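Local coordinates for protein cytidylyltransferase (Leptospira borgpetersenii serovar Hardjo-bovis, PDB 6OEW) that probably transfers a cytidylyl group from CTP to an acceptor substrate in a metal-dependent reaction, at residues L86-R89 against Y90-A94; T203-D206 against Y207-L210. All blocks are in the same frame, centred on the assembly; numbering follows the deposited sequence. Where two conformers were deposited one is given.

How the interactions relate
Interaction 1 lies in the first turns of helix 86-96, and interaction 2 caps and opens helix 204-214, so the two follow one another along the chain without overlapping. Their centres are about 30 Å apart, on opposite sides of the chain's centre, and their nearest atoms stay about 18 Å from each other. Helix 86-96 connects strands 77-81 and 101-106 of the mixed seven-stranded sheet, whereas helix 204-214 comes after the last strand of that sheet, 185-187. Between them lies the metal region: Tyr90 is about 10 Å and Asp206 about 8 Å, side chain to side chain, from Asp108, which binds magnesium in a structure of this protein, so the two helix starts flank that region.

Interaction 1 (L86-R89 against Y90-A94); sequences LIQR and YLDAA
Tyr90 lies one turn beyond Leu86 on helix 86-96, and its ring edge meets the backbone of that residue: CD1 of Tyr90 lies 3.3 Å from Leu86 O, in the plane of the ring. The same carbonyl accepts the Tyr90 N-H at 2.9 Å, so backbone and ring gather round one oxygen. Farther out, Leu86 CD1 and Tyr90 CE1 touch at 4.1 Å. This Leu86 methyl also covers the guanidinium of Arg89, sitting 3.5 Å above the centre of one face. Arg89 folds back to meet it: CG is anti to the backbone N (chi1 -159°), and a bend at chi3 (-61°) turns the head toward Leu86. Its NE then donates to Ser82 O, which helps fix the rotation of the group. On the more exposed flank, the amide of Gln88 and the carboxylate of Asp92 lie with planes 22° apart and share a water, which donates to Gln88 OE1 at 2.9 Å and to Asp92 OD2 at 2.6 Å. Beneath this bridge Asp92 N donates to Gln88 O at 2.8 Å, an ordinary helical i to i+4 bond. The helix packs against the sheet through Tyr90 on Ile102 and Arg104 of strand 101-106, with Tyr90 OH bonded to Leu14 O of strand 11-16, and through Arg89 and Ala93 on Phe79 of strand 77-81; Leu91 faces helix 153-162.

Interaction 2 (T203-D206 against Y207-L210); sequences TIED and YETL
Tyr207 N donates to Thr203 O at 3.1 Å, opening a run of i to i+4 bonds as the chain passes from loop into helix 204-214. Thr203 is the N-cap, and with Asp206 it forms a capping box: Asp206 N donates to Thr203 OG1 at 3.1 Å, while the return bond from Thr203 N to Asp206 OD2 is weak. Asp206 is further held by Asn240 ND2 at OD1 and by Asp202 N at OD2, so its carboxylate joins the helix start to the residue before the cap and to the chain near the C-terminus. Tyr207 swings away from the first turn, CG anti to the backbone N (chi1 -177°), and its OH bonds to Pro31 O; near the backbone its CB rests 3.2 Å from Ile204 O. In one of its two conformers Glu208 reaches back along the helix surface, OE2 lying 3.7 Å from Ile204 CG2. Leu210 lays its CG against Asp206 O. One turn after Glu205, Thr209 grips that residue's carbonyl twice: from opposite faces of the carbonyl plane, Thr209 OG1 donates to Glu205 O at 2.9 Å and Thr209 N at 3.0 Å, while OG1 also pairs with Gln239 N.

Interaction 1 (L86-R89 against Y90-A94)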
loop_
_atom_site.group_PDB
_atom_site.type_symbol
_atom_site.label_atom_id
_atom_site.label_comp_id
_atom_site.label_asym_id
_atom_site.label_seq_id
_atom_site.Cartn_x
_atom_site.Cartn_y
_atom_site.Cartn_z
ATOM N N LEU A 86 -8.196 7.921 -9.548
ATOM C CA LEU A 86 -7.531 7.816 -8.258
ATOM C C LEU A 86 -6.820 9.109 -7.895
ATOM O O LEU A 86 -6.634 9.393 -6.709
ATOM C CB LEU A 86 -6.540 6.647 -8.262
ATOM C CG LEU A 86 -7.146 5.263 -7.939
ATOM C CD1 LEU A 86 -7.576 5.195 -6.458
ATOM C CD2 LEU A 86 -8.291 4.882 -8.881
ATOM N N ILE A 87 -6.381 9.887 -8.890
ATOM C CA ILE A 87 -5.813 11.189 -8.559
ATOM C C ILE A 87 -6.866 12.043 -7.867
ATOM O O ILE A 87 -6.591 12.681 -6.839
ATOM C CB ILE A 87 -5.244 11.873 -9.814
ATOM C CG1 ILE A 87 -3.984 11.139 -10.291
ATOM C CG2 ILE A 87 -4.880 13.354 -9.507
ATOM C CD1 ILE A 87 -3.338 11.799 -11.521
ATOM N N GLN A 88 -8.099 12.038 -8.391
ATOM C CA GLN A 88 -9.165 12.811 -7.757
ATOM C C GLN A 88 -9.525 12.231 -6.397
ATOM O O GLN A 88 -9.769 12.985 -5.447
ATOM C CB GLN A 88 -10.414 12.877 -8.640
ATOM C CG GLN A 88 -11.521 13.763 -8.026
ATOM C CD GLN A 88 -12.914 13.537 -8.638
ATOM O OE1 GLN A 88 -13.679 12.659 -8.204
ATOM N NE2 GLN A 88 -13.248 14.344 -9.640
ATOM N N ARG A 89 -9.593 10.903 -6.285
ATOM C CA ARG A 89 -9.928 10.298 -4.996
ATOM C C ARG A 89 -8.888 10.652 -3.935
ATOM O O ARG A 89 -9.246 10.978 -2.791
ATOM C CB ARG A 89 -10.047 8.781 -5.123
ATOM C CG ARG A 89 -10.876 8.151 -3.996
ATOM C CD ARG A 89 -10.646 6.642 -3.840
ATOM N NE ARG A 89 -11.013 5.914 -5.056
ATOM C CZ ARG A 89 -10.767 4.621 -5.238
ATOM N NH1 ARG A 89 -10.171 3.913 -4.266
ATOM N NH2 ARG A 89 -11.131 4.036 -6.384
ATOM N N TYR A 90 -7.596 10.594 -4.292
ATOM C CA TYR A 90 -6.546 10.919 -3.322
ATOM C C TYR A 90 -6.494 12.411 -3.043
ATOM O O TYR A 90 -6.211 12.831 -1.912
ATOM C CB TYR A 90 -5.182 10.451 -3.817
ATOM C CG TYR A 90 -4.838 9.074 -3.352
ATOM C CD1 TYR A 90 -5.378 7.960 -3.988
ATOM C CD2 TYR A 90 -3.989 8.877 -2.261
ATOM C CE1 TYR A 90 -5.082 6.686 -3.562
ATOM C CE2 TYR A 90 -3.685 7.606 -1.824
ATOM C CZ TYR A 90 -4.246 6.515 -2.478
ATOM O OH TYR A 90 -3.942 5.247 -2.035
ATOM N N LEU A 91 -6.726 13.232 -4.066
ATOM C CA LEU A 91 -6.690 14.674 -3.848
ATOM C C LEU A 91 -7.871 15.109 -2.983
ATOM O O LEU A 91 -7.707 15.898 -2.046
ATOM C CB LEU A 91 -6.672 15.402 -5.195
ATOM C CG LEU A 91 -6.373 16.895 -5.205
ATOM C CD1 LEU A 91 -5.107 17.189 -4.424
ATOM C CD2 LEU A 91 -6.254 17.398 -6.627
ATOM N N ASP A 92 -9.066 14.573 -3.262
ATOM C CA ASP A 92 -10.227 14.844 -2.414
ATOM C C ASP A 92 -9.944 14.458 -0.956
ATOM O O ASP A 92 -10.190 15.239 -0.025
ATOM C CB ASP A 92 -11.449 14.062 -2.911
ATOM C CG ASP A 92 -12.104 14.640 -4.174
ATOM O OD1 ASP A 92 -11.760 15.739 -4.629
ATOM O OD2 ASP A 92 -12.993 13.939 -4.721
ATOM N N ALA A 93 -9.432 13.242 -0.745
ATOM C CA ALA A 93 -9.190 12.760 0.609
ATOM C C ALA A 93 -8.133 13.601 1.315
ATOM O O ALA A 93 -8.304 13.968 2.484
ATOM C CB ALA A 93 -8.756 11.296 0.577
ATOM N N ALA A 94 -7.030 13.907 0.622
ATOM C CA ALA A 94 -5.952 14.673 1.250
ATOM C C ALA A 94 -6.433 16.055 1.668
ATOM O O ALA A 94 -6.105 16.541 2.762
ATOM C CB ALA A 94 -4.765 14.784 0.299
HETATM O O HOH W 1 -13.284 11.484 -5.628
#

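Interaction 2 (T203-D206 against Y207-L210)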
loop_
_atom_site.group_PDB
_atom_site.type_symbol
_atom_site.label_atom_id
_atom_site.label_comp_id
_atom_site.label_asym_id
_atom_site.label_seq_id
_atom_site.Cartn_x
_atom_site.Cartn_y
_atom_site.Cartn_z
ATOM N N THR A 203 -4.273 -13.300 -7.125
ATOM C CA THR A 203 -4.766 -14.602 -7.553
ATOM C C THR A 203 -5.040 -15.463 -6.328
ATOM O O THR A 203 -4.605 -15.160 -5.205
ATOM C CB THR A 203 -3.763 -15.340 -8.441
ATOM O OG1 THR A 203 -2.572 -15.574 -7.677
ATOM C CG2 THR A 203 -3.428 -14.538 -9.677
ATOM N N ILE A 204 -5.729 -16.578 -6.574
ATOM C CA ILE A 204 -5.979 -17.562 -5.525
ATOM C C ILE A 204 -4.663 -18.134 -5.007
ATOM O O ILE A 204 -4.508 -18.403 -3.805
ATOM C CB ILE A 204 -6.908 -18.672 -6.053
ATOM C CG1 ILE A 204 -8.329 -18.144 -6.195
ATOM C CG2 ILE A 204 -6.878 -19.892 -5.147
ATOM C CD1 ILE A 204 -8.832 -17.496 -4.951
ATOM N N GLU A 205 -3.697 -18.336 -5.910
ATOM C CA GLU A 205 -2.387 -18.841 -5.516
ATOM C C GLU A 205 -1.663 -17.844 -4.601
ATOM O O GLU A 205 -0.943 -18.245 -3.673
ATOM C CB GLU A 205 -1.556 -19.134 -6.766
ATOM C CG GLU A 205 -2.079 -20.283 -7.632
ATOM C CD GLU A 205 -3.369 -19.952 -8.398
ATOM O OE1 GLU A 205 -3.588 -18.771 -8.758
ATOM O OE2 GLU A 205 -4.168 -20.887 -8.637
ATOM N N ASP A 206 -1.826 -16.540 -4.852
ATOM C CA ASP A 206 -1.273 -15.543 -3.932
ATOM C C ASP A 206 -1.874 -15.715 -2.548
ATOM O O ASP A 206 -1.168 -15.687 -1.528
ATOM C CB ASP A 206 -1.579 -14.126 -4.418
ATOM C CG ASP A 206 -0.764 -13.707 -5.622
ATOM O OD1 ASP A 206 0.266 -14.333 -5.937
ATOM O OD2 ASP A 206 -1.182 -12.722 -6.263
ATOM N N TYR A 207 -3.203 -15.823 -2.509
ATOM C CA TYR A 207 -3.958 -16.015 -1.282
ATOM C C TYR A 207 -3.457 -17.221 -0.503
ATOM O O TYR A 207 -3.286 -17.151 0.719
ATOM C CB TYR A 207 -5.441 -16.170 -1.644
ATOM C CG TYR A 207 -6.424 -16.315 -0.501
ATOM C CD1 TYR A 207 -6.398 -15.446 0.600
ATOM C CD2 TYR A 207 -7.406 -17.288 -0.544
ATOM C CE1 TYR A 207 -7.332 -15.587 1.644
ATOM C CE2 TYR A 207 -8.335 -17.426 0.466
ATOM C CZ TYR A 207 -8.305 -16.576 1.558
ATOM O OH TYR A 207 -9.250 -16.759 2.559
ATOM N N GLU A 208 -3.283 -18.359 -1.180
ATOM C CA GLU A 208 -2.804 -19.567 -0.512
ATOM C C GLU A 208 -1.417 -19.345 0.077
ATOM O O GLU A 208 -1.121 -19.786 1.193
ATOM C CB GLU A 208 -2.763 -20.733 -1.502
ATOM C CG GLU A 208 -4.116 -21.103 -2.126
ATOM C CD GLU A 208 -4.008 -22.145 -3.242
ATOM O OE1 GLU A 208 -2.900 -22.375 -3.770
ATOM O OE2 GLU A 208 -5.043 -22.737 -3.593
ATOM N N THR A 209 -0.547 -18.687 -0.694
ATOM C CA THR A 209 0.794 -18.328 -0.222
ATOM C C THR A 209 0.723 -17.458 1.027
ATOM O O THR A 209 1.420 -17.705 2.025
ATOM C CB THR A 209 1.539 -17.578 -1.334
ATOM O OG1 THR A 209 1.686 -18.438 -2.472
ATOM C CG2 THR A 209 2.938 -17.085 -0.853
ATOM N N LEU A 210 -0.088 -16.405 0.972
ATOM C CA LEU A 210 -0.185 -15.483 2.098
ATOM C C LEU A 210 -0.793 -16.172 3.308
ATOM O O LEU A 210 -0.389 -15.916 4.447
ATOM C CB LEU A 210 -1.015 -14.263 1.696
ATOM C CG LEU A 210 -0.370 -13.369 0.630
ATOM C CD1 LEU A 210 -1.397 -12.427 0.071
ATOM C CD2 LEU A 210 0.793 -12.565 1.235
#